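Local coordinates for conserved hypothetical protein MTH1747 (Methanothermobacter thermautotrophicus, PDB 1I36) that is of unknown function but binds NADP in a Rossmann-type domain and resembles 3-hydroxyacid dehydrogenases in structure, at residues V59-V64 against E133-L138; V3-F8 against S17-R22; G67-A72 against D86-S91. The protein carries 1 engineered substitution. All blocks are in the same frame, centred on the assembly; numbering follows the deposited sequence.

Contact 1. Residues V59-V64 against E133-L138; sequences VVISAV and EEFMKL. With NAP (NADP nicotinamide-adenine-dinucleotide phosphate), chain C.
Strand 59-62 and the helix around Phe135 have their nearest CA atoms at Val59 and Phe135, 7.5 Å apart, and the side chains touch in the pairs Val59-Leu138 and Ile61-Phe135. Val59 and Leu138 lie antiparallel, passing flank to flank, with CG1 of Val59 4.1 Å from CD1 of Leu138. With chi1 of Val59 at -178°, its CG1 branch is trans to the backbone N and extends to the leucine. One residue pair deeper, CD1 of Ile61 meets the Phe135 ring obliquely, 4.4 Å from CE1. The Phe135 ring also touches Val85 of the adjoining strand 83-86 and Ile145 of strand 144-147, so the helix fills the layer above several strands. On the exposed flank Lys137 NZ forms a salt bridge of 2.8 Å with Glu134 OE1, meeting the carboxylate from its syn side, tilted 23° from its plane. Farther along the strand segment, CG1 of Val64 packs 3.6 Å from the adenine atom N3A of NADP. Between these two segments the helix and the 3-10 turn after it meet the sheet through methyl and ring carbons, with no hydrogen bond, while the opposite end of 59-64 borders the cofactor.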
loop_
_atom_site.group_PDB
_atom_site.type_symbol
_atom_site.label_atom_id
_atom_site.label_comp_id
_atom_site.label_asym_id
_atom_site.label_seq_id
_atom_site.Cartn_x
_atom_site.Cartn_y
_atom_site.Cartn_z
ATOM N N VAL A 59 1.610 -37.615 13.262
ATOM C CA VAL A 59 1.215 -36.305 12.737
ATOM C C VAL A 59 -0.286 -36.372 12.441
ATOM O O VAL A 59 -0.749 -37.207 11.663
ATOM C CB VAL A 59 1.980 -35.880 11.437
ATOM C CG1 VAL A 59 1.525 -34.459 11.005
ATOM C CG2 VAL A 59 3.529 -35.866 11.694
ATOM N N VAL A 60 -1.030 -35.491 13.100
ATOM C CA VAL A 60 -2.471 -35.405 12.950
ATOM C C VAL A 60 -2.778 -33.987 12.462
ATOM O O VAL A 60 -2.409 -33.020 13.123
ATOM C CB VAL A 60 -3.156 -35.590 14.302
ATOM C CG1 VAL A 60 -4.684 -35.447 14.127
ATOM C CG2 VAL A 60 -2.810 -37.012 14.877
ATOM N N ILE A 61 -3.399 -33.871 11.296
ATOM C CA ILE A 61 -3.721 -32.559 10.738
ATOM C C ILE A 61 -5.234 -32.327 10.799
ATOM O O ILE A 61 -6.010 -33.147 10.320
ATOM C CB ILE A 61 -3.257 -32.454 9.242
ATOM C CG1 ILE A 61 -1.713 -32.578 9.146
ATOM C CG2 ILE A 61 -3.709 -31.130 8.645
ATOM C CD1 ILE A 61 -1.205 -32.737 7.712
ATOM N N SER A 62 -5.620 -31.198 11.389
ATOM C CA SER A 62 -7.015 -30.796 11.530
ATOM C C SER A 62 -7.308 -29.790 10.408
ATOM O O SER A 62 -6.784 -28.681 10.421
ATOM C CB SER A 62 -7.221 -30.098 12.879
ATOM O OG SER A 62 -8.538 -29.573 12.967
ATOM N N ALA A 63 -8.138 -30.192 9.455
ATOM C CA ALA A 63 -8.501 -29.359 8.319
ATOM C C ALA A 63 -10.020 -29.459 8.185
ATOM O O ALA A 63 -10.549 -30.115 7.273
ATOM C CB ALA A 63 -7.812 -29.877 7.054
ATOM N N VAL A 64 -10.704 -28.944 9.197
ATOM C CA VAL A 64 -12.169 -28.990 9.242
ATOM C C VAL A 64 -12.671 -27.601 8.864
ATOM O O VAL A 64 -12.180 -27.040 7.898
ATOM C CB VAL A 64 -12.636 -29.417 10.666
ATOM C CG1 VAL A 64 -12.279 -30.877 10.876
ATOM C CG2 VAL A 64 -11.932 -28.566 11.739
ATOM N N GLU A 133 9.296 -27.378 13.298
ATOM C CA GLU A 133 10.380 -28.005 12.546
ATOM C C GLU A 133 10.079 -29.470 12.278
ATOM O O GLU A 133 10.409 -30.002 11.219
ATOM C CB GLU A 133 11.683 -27.943 13.336
ATOM C CG GLU A 133 12.340 -26.596 13.407
ATOM C CD GLU A 133 13.727 -26.706 14.034
ATOM O OE1 GLU A 133 14.533 -27.547 13.554
ATOM O OE2 GLU A 133 13.996 -25.984 15.024
ATOM N N GLU A 134 9.420 -30.125 13.225
ATOM C CA GLU A 134 9.082 -31.531 13.064
ATOM C C GLU A 134 8.002 -31.720 11.978
ATOM O O GLU A 134 8.072 -32.662 11.175
ATOM C CB GLU A 134 8.657 -32.113 14.412
ATOM C CG GLU A 134 8.357 -33.616 14.435
ATOM C CD GLU A 134 9.542 -34.510 14.096
ATOM O OE1 GLU A 134 10.712 -34.109 14.360
ATOM O OE2 GLU A 134 9.286 -35.618 13.561
ATOM N N PHE A 135 7.043 -30.793 11.912
ATOM C CA PHE A 135 5.991 -30.830 10.893
ATOM C C PHE A 135 6.667 -30.573 9.526
ATOM O O PHE A 135 6.314 -31.180 8.527
ATOM C CB PHE A 135 4.984 -29.711 11.202
ATOM C CG PHE A 135 3.975 -29.445 10.098
ATOM C CD1 PHE A 135 3.209 -30.473 9.557
ATOM C CD2 PHE A 135 3.795 -28.154 9.608
ATOM C CE1 PHE A 135 2.291 -30.224 8.555
ATOM C CE2 PHE A 135 2.883 -27.892 8.619
ATOM C CZ PHE A 135 2.126 -28.919 8.079
ATOM N N MET A 136 7.653 -29.674 9.513
ATOM C CA MET A 136 8.368 -29.297 8.290
ATOM C C MET A 136 9.095 -30.475 7.609
ATOM O O MET A 136 9.392 -30.420 6.414
ATOM C CB MET A 136 9.323 -28.133 8.557
ATOM C CG MET A 136 9.792 -27.419 7.258
ATOM S SD MET A 136 10.860 -26.017 7.567
ATOM C CE MET A 136 11.772 -25.909 5.995
ATOM N N LYS A 137 9.337 -31.548 8.359
ATOM C CA LYS A 137 9.944 -32.750 7.797
ATOM C C LYS A 137 9.045 -33.323 6.690
ATOM O O LYS A 137 9.527 -34.045 5.819
ATOM C CB LYS A 137 10.162 -33.795 8.900
ATOM C CG LYS A 137 11.347 -33.430 9.788
ATOM C CD LYS A 137 11.621 -34.435 10.903
ATOM C CE LYS A 137 12.869 -34.006 11.687
ATOM N NZ LYS A 137 13.077 -34.809 12.934
ATOM N N LEU A 138 7.749 -32.990 6.701
ATOM C CA LEU A 138 6.838 -33.464 5.650
ATOM C C LEU A 138 7.228 -32.876 4.277
ATOM O O LEU A 138 6.688 -33.275 3.242
ATOM C CB LEU A 138 5.371 -33.140 5.987
ATOM C CG LEU A 138 4.821 -33.955 7.179
ATOM C CD1 LEU A 138 3.323 -33.698 7.410
ATOM C CD2 LEU A 138 5.058 -35.428 6.942
HETATM P PA NAP C . -14.172 -28.272 3.116
HETATM O O1A NAP C . -14.912 -27.283 3.879
HETATM O O2A NAP C . -13.447 -28.282 1.862
HETATM O O5B NAP C . -13.604 -29.484 4.115
HETATM C C5B NAP C . -13.738 -29.614 5.650
HETATM C C4B NAP C . -14.196 -30.997 5.683
HETATM O O4B NAP C . -14.223 -31.111 7.298
HETATM C C3B NAP C . -15.353 -31.433 5.755
HETATM O O3B NAP C . -14.884 -32.252 4.768
HETATM C C2B NAP C . -16.305 -32.145 6.633
HETATM O O2B NAP C . -16.888 -33.261 6.606
HETATM C C1B NAP C . -15.349 -31.995 7.655
HETATM N N9A NAP C . -15.970 -31.625 8.943
HETATM C C8A NAP C . -16.919 -30.710 9.409
HETATM N N7A NAP C . -17.155 -30.867 10.693
HETATM C C5A NAP C . -16.343 -31.907 11.102
HETATM C C6A NAP C . -16.139 -32.553 12.365
HETATM N N6A NAP C . -16.803 -32.186 13.463
HETATM N N1A NAP C . -15.222 -33.594 12.426
HETATM C C2A NAP C . -14.539 -33.988 11.312
HETATM N N3A NAP C . -14.685 -33.432 10.093
HETATM C C4A NAP C . -15.607 -32.379 10.058
HETATM O O3 NAP C . -12.998 -27.232 3.687
HETATM P PN NAP C . -11.410 -26.854 3.214
HETATM O O1N NAP C . -11.472 -25.908 2.049
HETATM O O2N NAP C . -10.802 -28.176 3.024
HETATM O O5D NAP C . -10.600 -26.156 4.382
HETATM C C5D NAP C . -10.335 -26.836 5.635
HETATM C C4D NAP C . -9.771 -25.823 6.614
HETATM O O4D NAP C . -8.589 -25.088 6.173
HETATM C C3D NAP C . -10.765 -24.709 7.029
HETATM O O3D NAP C . -10.727 -24.328 8.441
HETATM C C2D NAP C . -10.438 -23.540 6.162
HETATM O O2D NAP C . -10.818 -22.312 6.712
HETATM C C1D NAP C . -8.915 -23.710 5.968
HETATM N N1N NAP C . -8.391 -23.119 4.726
HETATM C C2N NAP C . -8.861 -23.560 3.482
HETATM C C3N NAP C . -8.276 -22.927 2.334
HETATM C C7N NAP C . -8.666 -23.291 0.981
HETATM O O7N NAP C . -8.142 -22.738 -0.004
HETATM N N7N NAP C . -9.604 -24.242 0.738
HETATM C C4N NAP C . -7.290 -21.932 2.515
HETATM C C5N NAP C . -6.856 -21.521 3.729
HETATM C C6N NAP C . -7.404 -22.117 4.835
HETATM P P2B NAP C . -18.418 -33.161 5.960
HETATM O O1X NAP C . -18.331 -32.931 4.478
HETATM O O2X NAP C . -18.901 -34.468 6.317
HETATM O O3X NAP C . -19.045 -32.017 6.589
#

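Contact 2. Residues V3-F8 against S17-R22; sequences VGFIGF and SRLRSR. With NAP (NADP nicotinamide-adenine-dinucleotide phosphate), chain C.
The Phe5 ring meets Leu19 at its edge, CD1 of the leucine lying near the ring plane and 4.0 Å from CZ. Ala12, Leu15 and Ala16 of helix 10-21 also pack against this phenyl group, as does Ile61 of the neighbouring strand 59-62. The second ring, that of Phe8, lies among Ala16 and the side chains of Thr37, Arg40, Ala41 and Val44 of helix 35-44, and so joins two helices near the cofactor.

Leu19 is the helix residue that bridges to the strand. Its CD1 methyl serves both partners, since it also lies 4.1 Å from CG1 of Val3, whose side chain crosses that of the leucine at about a right angle. In Phe5 chi1 is -75°, which sets the ring trans to the carbonyl carbon and carries CZ out to the helix. Near the end of the helix, Ser21 OG gives a hydrogen bond of 2.6 Å to the carbonyl O of Arg18, from 27° off the carbonyl plane. The Arg18 guanidinium group is held by a salt bridge to Asp122 and a hydrogen bond to Gly142 O.

At the other end of the strand the CA of Gly7 lies close to the adenine-side ribose of NADP and comes 3.4 Å from N3A of the adenine. Gly7 belongs to a sequence pattern consistent with the glycine-rich turn of Rossmann-type dinucleotide-binding domains. Across these two segments the join is apolar, so shape and burial set the helix against the first strand, whereas the turn meets the cofactor through main-chain atoms of Gly7 and Phe8.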
loop_
_atom_site.group_PDB
_atom_site.type_symbol
_atom_site.label_atom_id
_atom_site.label_comp_id
_atom_site.label_asym_id
_atom_site.label_seq_id
_atom_site.Cartn_x
_atom_site.Cartn_y
_atom_site.Cartn_z
ATOM N N VAL A 3 0.162 -40.266 8.420
ATOM C CA VAL A 3 -0.339 -38.910 8.665
ATOM C C VAL A 3 -1.873 -39.010 8.745
ATOM O O VAL A 3 -2.531 -39.475 7.813
ATOM C CB VAL A 3 0.077 -37.897 7.552
ATOM C CG1 VAL A 3 -0.603 -36.543 7.784
ATOM C CG2 VAL A 3 1.598 -37.699 7.558
ATOM N N GLY A 4 -2.440 -38.622 9.882
ATOM C CA GLY A 4 -3.894 -38.671 10.013
ATOM C C GLY A 4 -4.558 -37.327 9.767
ATOM O O GLY A 4 -4.008 -36.288 10.111
ATOM N N PHE A 5 -5.735 -37.355 9.152
ATOM C CA PHE A 5 -6.480 -36.138 8.852
ATOM C C PHE A 5 -7.830 -36.103 9.566
ATOM O O PHE A 5 -8.592 -37.074 9.528
ATOM C CB PHE A 5 -6.745 -36.018 7.330
ATOM C CG PHE A 5 -5.545 -35.607 6.531
ATOM C CD1 PHE A 5 -4.560 -36.527 6.201
ATOM C CD2 PHE A 5 -5.371 -34.278 6.156
ATOM C CE1 PHE A 5 -3.408 -36.130 5.511
ATOM C CE2 PHE A 5 -4.218 -33.874 5.461
ATOM C CZ PHE A 5 -3.238 -34.799 5.141
ATOM N N ILE A 6 -8.105 -35.005 10.257
ATOM C CA ILE A 6 -9.410 -34.812 10.875
ATOM C C ILE A 6 -10.045 -33.848 9.879
ATOM O O ILE A 6 -9.544 -32.732 9.673
ATOM C CB ILE A 6 -9.317 -34.172 12.251
ATOM C CG1 ILE A 6 -8.446 -35.026 13.176
ATOM C CG2 ILE A 6 -10.728 -34.052 12.841
ATOM C CD1 ILE A 6 -8.020 -34.263 14.454
ATOM N N GLY A 7 -11.129 -34.299 9.256
ATOM C CA GLY A 7 -11.799 -33.555 8.214
ATOM C C GLY A 7 -11.183 -34.058 6.913
ATOM O O GLY A 7 -10.045 -34.539 6.915
ATOM N N PHE A 8 -11.951 -34.101 5.824
ATOM C CA PHE A 8 -11.341 -34.540 4.571
ATOM C C PHE A 8 -11.981 -33.837 3.414
ATOM O O PHE A 8 -12.679 -34.433 2.592
ATOM C CB PHE A 8 -11.329 -36.071 4.410
ATOM C CG PHE A 8 -10.216 -36.571 3.534
ATOM C CD1 PHE A 8 -8.981 -36.889 4.073
ATOM C CD2 PHE A 8 -10.390 -36.665 2.160
ATOM C CE1 PHE A 8 -7.909 -37.289 3.252
ATOM C CE2 PHE A 8 -9.342 -37.063 1.326
ATOM C CZ PHE A 8 -8.100 -37.372 1.879
ATOM N N SER A 17 -3.205 -36.306 -1.021
ATOM C CA SER A 17 -2.893 -36.808 -2.345
ATOM C C SER A 17 -1.379 -36.689 -2.642
ATOM O O SER A 17 -0.759 -37.635 -3.173
ATOM C CB SER A 17 -3.729 -36.022 -3.362
ATOM O OG SER A 17 -3.535 -36.489 -4.668
ATOM N N ARG A 18 -0.784 -35.561 -2.256
ATOM C CA ARG A 18 0.650 -35.320 -2.467
ATOM C C ARG A 18 1.484 -36.263 -1.603
ATOM O O ARG A 18 2.439 -36.902 -2.080
ATOM C CB ARG A 18 1.005 -33.865 -2.148
ATOM C CG ARG A 18 2.498 -33.511 -2.204
ATOM C CD ARG A 18 3.127 -33.874 -3.560
ATOM N NE ARG A 18 2.510 -33.155 -4.670
ATOM C CZ ARG A 18 2.758 -31.877 -4.959
ATOM N NH1 ARG A 18 3.599 -31.173 -4.203
ATOM N NH2 ARG A 18 2.245 -31.326 -6.058
ATOM N N LEU A 19 1.125 -36.350 -0.330
ATOM C CA LEU A 19 1.828 -37.219 0.613
ATOM C C LEU A 19 1.766 -38.695 0.185
ATOM O O LEU A 19 2.752 -39.430 0.272
ATOM C CB LEU A 19 1.219 -37.062 2.022
ATOM C CG LEU A 19 1.325 -35.682 2.692
ATOM C CD1 LEU A 19 0.514 -35.663 3.966
ATOM C CD2 LEU A 19 2.793 -35.366 3.017
ATOM N N ARG A 20 0.587 -39.137 -0.230
ATOM C CA ARG A 20 0.402 -40.517 -0.657
ATOM C C ARG A 20 1.284 -40.871 -1.871
ATOM O O ARG A 20 1.905 -41.927 -1.898
ATOM C CB ARG A 20 -1.069 -40.768 -0.974
ATOM C CG ARG A 20 -1.405 -42.235 -1.092
ATOM C CD ARG A 20 -2.902 -42.475 -1.232
ATOM N NE ARG A 20 -3.198 -43.901 -1.171
ATOM C CZ ARG A 20 -3.053 -44.742 -2.189
ATOM N NH1 ARG A 20 -2.630 -44.308 -3.371
ATOM N NH2 ARG A 20 -3.245 -46.036 -1.996
ATOM N N SER A 21 1.372 -39.962 -2.833
ATOM C CA SER A 21 2.185 -40.167 -4.031
ATOM C C SER A 21 3.666 -40.265 -3.667
ATOM O O SER A 21 4.462 -40.804 -4.433
ATOM C CB SER A 21 1.963 -39.021 -5.024
ATOM O OG SER A 21 2.494 -37.791 -4.533
ATOM N N ARG A 22 4.035 -39.780 -2.480
ATOM C CA ARG A 22 5.431 -39.841 -2.057
ATOM C C ARG A 22 5.686 -40.964 -1.070
ATOM O O ARG A 22 6.733 -40.996 -0.416
ATOM C CB ARG A 22 5.917 -38.506 -1.504
ATOM C CG ARG A 22 5.747 -37.331 -2.461
ATOM C CD ARG A 22 6.445 -37.569 -3.789
ATOM N NE ARG A 22 6.191 -36.462 -4.689
ATOM C CZ ARG A 22 6.936 -35.365 -4.761
ATOM N NH1 ARG A 22 8.003 -35.225 -3.976
ATOM N NH2 ARG A 22 6.614 -34.404 -5.619
HETATM P PA NAP C . -14.172 -28.272 3.116
HETATM O O1A NAP C . -14.912 -27.283 3.879
HETATM O O2A NAP C . -13.447 -28.282 1.862
HETATM O O5B NAP C . -13.604 -29.484 4.115
HETATM C C5B NAP C . -13.738 -29.614 5.650
HETATM C C4B NAP C . -14.196 -30.997 5.683
HETATM O O4B NAP C . -14.223 -31.111 7.298
HETATM C C3B NAP C . -15.353 -31.433 5.755
HETATM O O3B NAP C . -14.884 -32.252 4.768
HETATM C C2B NAP C . -16.305 -32.145 6.633
HETATM O O2B NAP C . -16.888 -33.261 6.606
HETATM C C1B NAP C . -15.349 -31.995 7.655
HETATM N N9A NAP C . -15.970 -31.625 8.943
HETATM C C8A NAP C . -16.919 -30.710 9.409
HETATM N N7A NAP C . -17.155 -30.867 10.693
HETATM C C5A NAP C . -16.343 -31.907 11.102
HETATM C C6A NAP C . -16.139 -32.553 12.365
HETATM N N6A NAP C . -16.803 -32.186 13.463
HETATM N N1A NAP C . -15.222 -33.594 12.426
HETATM C C2A NAP C . -14.539 -33.988 11.312
HETATM N N3A NAP C . -14.685 -33.432 10.093
HETATM C C4A NAP C . -15.607 -32.379 10.058
HETATM O O3 NAP C . -12.998 -27.232 3.687
HETATM P PN NAP C . -11.410 -26.854 3.214
HETATM O O1N NAP C . -11.472 -25.908 2.049
HETATM O O2N NAP C . -10.802 -28.176 3.024
HETATM O O5D NAP C . -10.600 -26.156 4.382
HETATM C C5D NAP C . -10.335 -26.836 5.635
HETATM C C4D NAP C . -9.771 -25.823 6.614
HETATM O O4D NAP C . -8.589 -25.088 6.173
HETATM C C3D NAP C . -10.765 -24.709 7.029
HETATM O O3D NAP C . -10.727 -24.328 8.441
HETATM C C2D NAP C . -10.438 -23.540 6.162
HETATM O O2D NAP C . -10.818 -22.312 6.712
HETATM C C1D NAP C . -8.915 -23.710 5.968
HETATM N N1N NAP C . -8.391 -23.119 4.726
HETATM C C2N NAP C . -8.861 -23.560 3.482
HETATM C C3N NAP C . -8.276 -22.927 2.334
HETATM C C7N NAP C . -8.666 -23.291 0.981
HETATM O O7N NAP C . -8.142 -22.738 -0.004
HETATM N N7N NAP C . -9.604 -24.242 0.738
HETATM C C4N NAP C . -7.290 -21.932 2.515
HETATM C C5N NAP C . -6.856 -21.521 3.729
HETATM C C6N NAP C . -7.404 -22.117 4.835
HETATM P P2B NAP C . -18.418 -33.161 5.960
HETATM O O1X NAP C . -18.331 -32.931 4.478
HETATM O O2X NAP C . -18.901 -34.468 6.317
HETATM O O3X NAP C . -19.045 -32.017 6.589
#

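Contact 3. Residues G67-A72 against D86-S91; sequences GVALGA and DINNIS. With NAP (NADP nicotinamide-adenine-dinucleotide phosphate), chain C.
Asn88 has chi1 -56° and chi2 -69°, torsions that turn its amide nitrogen toward Ala69 and its amide oxygen toward the nicotinamide ribose. The Ala69 methyl group sits 3.7 Å from Asn88 ND2, and it also meets CG2 of Ile90 at 3.9 Å and, more loosely, the Asp86 carboxylate. Ile90 has its CG1 branch between the backbone N and the carbonyl carbon, which leaves both CG2 and CD1 within packing range of that methyl.

The polar side of the loop is held by Asp86. Its OD1 accepts the backbone N of Asn88 at 2.9 Å in an Asx turn, the N-H arriving on the anti side and 32° out of the carboxylate plane. Two weak bonds from Asn88 ND2 to the same carboxylate, together with one to Ser62 OG, fix the amide rotation so that OD1 faces the cofactor. There it accepts O3D of NADP at 2.9 Å. The next backbone N, that of Asn89, reaches O2D and O3D, so the diol has one firm bond, from O3D to Asn88 OD1, and two weak ones from Asn89 N. Asp86 therefore acts as a second-shell residue that positions Asn88. On the cofactor side of 67-72, CG1 of Val68 packs 3.3 Å from N6A of the adenine.

The start of helix 69-77 is thereby packed against the loop that leaves strand 83-86 and enters helix 92-101. Ser91 caps the N-terminus of that next helix, while Ile90 touches Val95 within it and Asn89 and Ser91 reach Met229 of helix 216-231.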
loop_
_atom_site.group_PDB
_atom_site.type_symbol
_atom_site.label_atom_id
_atom_site.label_comp_id
_atom_site.label_asym_id
_atom_site.label_seq_id
_atom_site.Cartn_x
_atom_site.Cartn_y
_atom_site.Cartn_z
ATOM N N GLY A 67 -15.659 -23.032 12.423
ATOM C CA GLY A 67 -16.608 -23.211 13.513
ATOM C C GLY A 67 -16.514 -24.549 14.248
ATOM O O GLY A 67 -17.112 -24.714 15.309
ATOM N N VAL A 68 -15.721 -25.471 13.717
ATOM C CA VAL A 68 -15.570 -26.825 14.278
ATOM C C VAL A 68 -14.161 -27.062 14.879
ATOM O O VAL A 68 -13.947 -28.038 15.574
ATOM C CB VAL A 68 -15.807 -27.880 13.103
ATOM C CG1 VAL A 68 -15.330 -29.263 13.462
ATOM C CG2 VAL A 68 -17.294 -27.915 12.735
ATOM N N ALA A 69 -13.229 -26.146 14.624
ATOM C CA ALA A 69 -11.836 -26.281 15.058
ATOM C C ALA A 69 -11.610 -26.526 16.554
ATOM O O ALA A 69 -10.835 -27.410 16.929
ATOM C CB ALA A 69 -11.026 -25.042 14.585
ATOM N N LEU A 70 -12.280 -25.773 17.417
ATOM C CA LEU A 70 -12.078 -25.986 18.860
ATOM C C LEU A 70 -12.629 -27.324 19.305
ATOM O O LEU A 70 -11.988 -28.023 20.087
ATOM C CB LEU A 70 -12.704 -24.885 19.708
ATOM C CG LEU A 70 -11.940 -23.582 19.799
ATOM C CD1 LEU A 70 -12.758 -22.605 20.696
ATOM C CD2 LEU A 70 -10.520 -23.821 20.348
ATOM N N GLY A 71 -13.820 -27.679 18.812
ATOM C CA GLY A 71 -14.399 -28.964 19.175
ATOM C C GLY A 71 -13.534 -30.135 18.727
ATOM O O GLY A 71 -13.424 -31.139 19.440
ATOM N N ALA A 72 -12.959 -30.032 17.526
ATOM C CA ALA A 72 -12.093 -31.077 17.003
ATOM C C ALA A 72 -10.865 -31.206 17.904
ATOM O O ALA A 72 -10.431 -32.306 18.184
ATOM C CB ALA A 72 -11.658 -30.741 15.572
ATOM N N ASP A 86 -2.905 -27.649 13.264
ATOM C CA ASP A 86 -4.172 -26.992 12.996
ATOM C C ASP A 86 -3.982 -26.034 11.807
ATOM O O ASP A 86 -3.219 -25.066 11.878
ATOM C CB ASP A 86 -4.686 -26.262 14.238
ATOM C CG ASP A 86 -6.128 -25.761 14.056
ATOM O OD1 ASP A 86 -6.388 -24.977 13.122
ATOM O OD2 ASP A 86 -7.007 -26.159 14.829
ATOM N N ILE A 87 -4.722 -26.303 10.737
ATOM C CA ILE A 87 -4.597 -25.501 9.536
ATOM C C ILE A 87 -5.894 -24.746 9.232
ATOM O O ILE A 87 -6.049 -24.158 8.174
ATOM C CB ILE A 87 -4.112 -26.389 8.352
ATOM C CG1 ILE A 87 -3.395 -25.553 7.300
ATOM C CG2 ILE A 87 -5.280 -27.192 7.752
ATOM C CD1 ILE A 87 -2.542 -26.422 6.331
ATOM N N ASN A 88 -6.762 -24.648 10.231
ATOM C CA ASN A 88 -8.035 -23.959 10.050
ATOM C C ASN A 88 -7.928 -22.428 10.071
ATOM O O ASN A 88 -7.055 -21.850 10.724
ATOM C CB ASN A 88 -9.049 -24.422 11.088
ATOM C CG ASN A 88 -9.246 -25.925 11.078
ATOM O OD1 ASN A 88 -9.795 -26.478 10.137
ATOM N ND2 ASN A 88 -8.768 -26.592 12.122
ATOM N N ASN A 89 -8.847 -21.770 9.379
ATOM C CA ASN A 89 -8.829 -20.310 9.359
ATOM C C ASN A 89 -9.530 -19.777 10.588
ATOM O O ASN A 89 -10.715 -19.473 10.544
ATOM C CB ASN A 89 -9.490 -19.746 8.090
ATOM C CG ASN A 89 -9.404 -18.224 8.021
ATOM O OD1 ASN A 89 -8.434 -17.616 8.505
ATOM N ND2 ASN A 89 -10.443 -17.594 7.457
ATOM N N ILE A 90 -8.797 -19.745 11.712
ATOM C CA ILE A 90 -9.294 -19.233 12.974
ATOM C C ILE A 90 -8.340 -18.150 13.478
ATOM O O ILE A 90 -7.191 -18.072 13.065
ATOM C CB ILE A 90 -9.459 -20.356 14.049
ATOM C CG1 ILE A 90 -8.192 -21.242 14.124
ATOM C CG2 ILE A 90 -10.680 -21.216 13.696
ATOM C CD1 ILE A 90 -8.223 -22.281 15.293
ATOM N N SER A 91 -8.820 -17.321 14.385
ATOM C CA SER A 91 -8.005 -16.221 14.892
ATOM C C SER A 91 -6.815 -16.718 15.688
ATOM O O SER A 91 -6.849 -17.841 16.252
ATOM C CB SER A 91 -8.857 -15.303 15.766
ATOM O OG SER A 91 -9.088 -15.879 17.062
HETATM P PA NAP C . -14.172 -28.272 3.116
HETATM O O1A NAP C . -14.912 -27.283 3.879
HETATM O O2A NAP C . -13.447 -28.282 1.862
HETATM O O5B NAP C . -13.604 -29.484 4.115
HETATM C C5B NAP C . -13.738 -29.614 5.650
HETATM C C4B NAP C . -14.196 -30.997 5.683
HETATM O O4B NAP C . -14.223 -31.111 7.298
HETATM C C3B NAP C . -15.353 -31.433 5.755
HETATM O O3B NAP C . -14.884 -32.252 4.768
HETATM C C2B NAP C . -16.305 -32.145 6.633
HETATM O O2B NAP C . -16.888 -33.261 6.606
HETATM C C1B NAP C . -15.349 -31.995 7.655
HETATM N N9A NAP C . -15.970 -31.625 8.943
HETATM C C8A NAP C . -16.919 -30.710 9.409
HETATM N N7A NAP C . -17.155 -30.867 10.693
HETATM C C5A NAP C . -16.343 -31.907 11.102
HETATM C C6A NAP C . -16.139 -32.553 12.365
HETATM N N6A NAP C . -16.803 -32.186 13.463
HETATM N N1A NAP C . -15.222 -33.594 12.426
HETATM C C2A NAP C . -14.539 -33.988 11.312
HETATM N N3A NAP C . -14.685 -33.432 10.093
HETATM C C4A NAP C . -15.607 -32.379 10.058
HETATM O O3 NAP C . -12.998 -27.232 3.687
HETATM P PN NAP C . -11.410 -26.854 3.214
HETATM O O1N NAP C . -11.472 -25.908 2.049
HETATM O O2N NAP C . -10.802 -28.176 3.024
HETATM O O5D NAP C . -10.600 -26.156 4.382
HETATM C C5D NAP C . -10.335 -26.836 5.635
HETATM C C4D NAP C . -9.771 -25.823 6.614
HETATM O O4D NAP C . -8.589 -25.088 6.173
HETATM C C3D NAP C . -10.765 -24.709 7.029
HETATM O O3D NAP C . -10.727 -24.328 8.441
HETATM C C2D NAP C . -10.438 -23.540 6.162
HETATM O O2D NAP C . -10.818 -22.312 6.712
HETATM C C1D NAP C . -8.915 -23.710 5.968
HETATM N N1N NAP C . -8.391 -23.119 4.726
HETATM C C2N NAP C . -8.861 -23.560 3.482
HETATM C C3N NAP C . -8.276 -22.927 2.334
HETATM C C7N NAP C . -8.666 -23.291 0.981
HETATM O O7N NAP C . -8.142 -22.738 -0.004
HETATM N N7N NAP C . -9.604 -24.242 0.738
HETATM C C4N NAP C . -7.290 -21.932 2.515
HETATM C C5N NAP C . -6.856 -21.521 3.729
HETATM C C6N NAP C . -7.404 -22.117 4.835
HETATM P P2B NAP C . -18.418 -33.161 5.960
HETATM O O1X NAP C . -18.331 -32.931 4.478
HETATM O O2X NAP C . -18.901 -34.468 6.317
HETATM O O3X NAP C . -19.045 -32.017 6.589
#

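In the fold
Contact 2 comes first along the chain and closes before contact 1 opens, whereas contact 3 is nested inside the loop that contact 1 closes. Strands 2-6 and 59-62 are neighbours in the parallel part of the sheet, so contacts 1 and 2, with centres about 10 Å apart, join directly through backbone bonds between Ile61 and residues Gly4 and Ile6. Contacts 1 and 3, with centres about 14 Å apart, meet where Ser62 bonds to Asn88 and Ile87. Contacts 2 and 3, with centres about 18 Å apart, do not touch. All three include residues that reach the same NADP, consistent with a cofactor lying across the strand ends of a Rossmann-type domain.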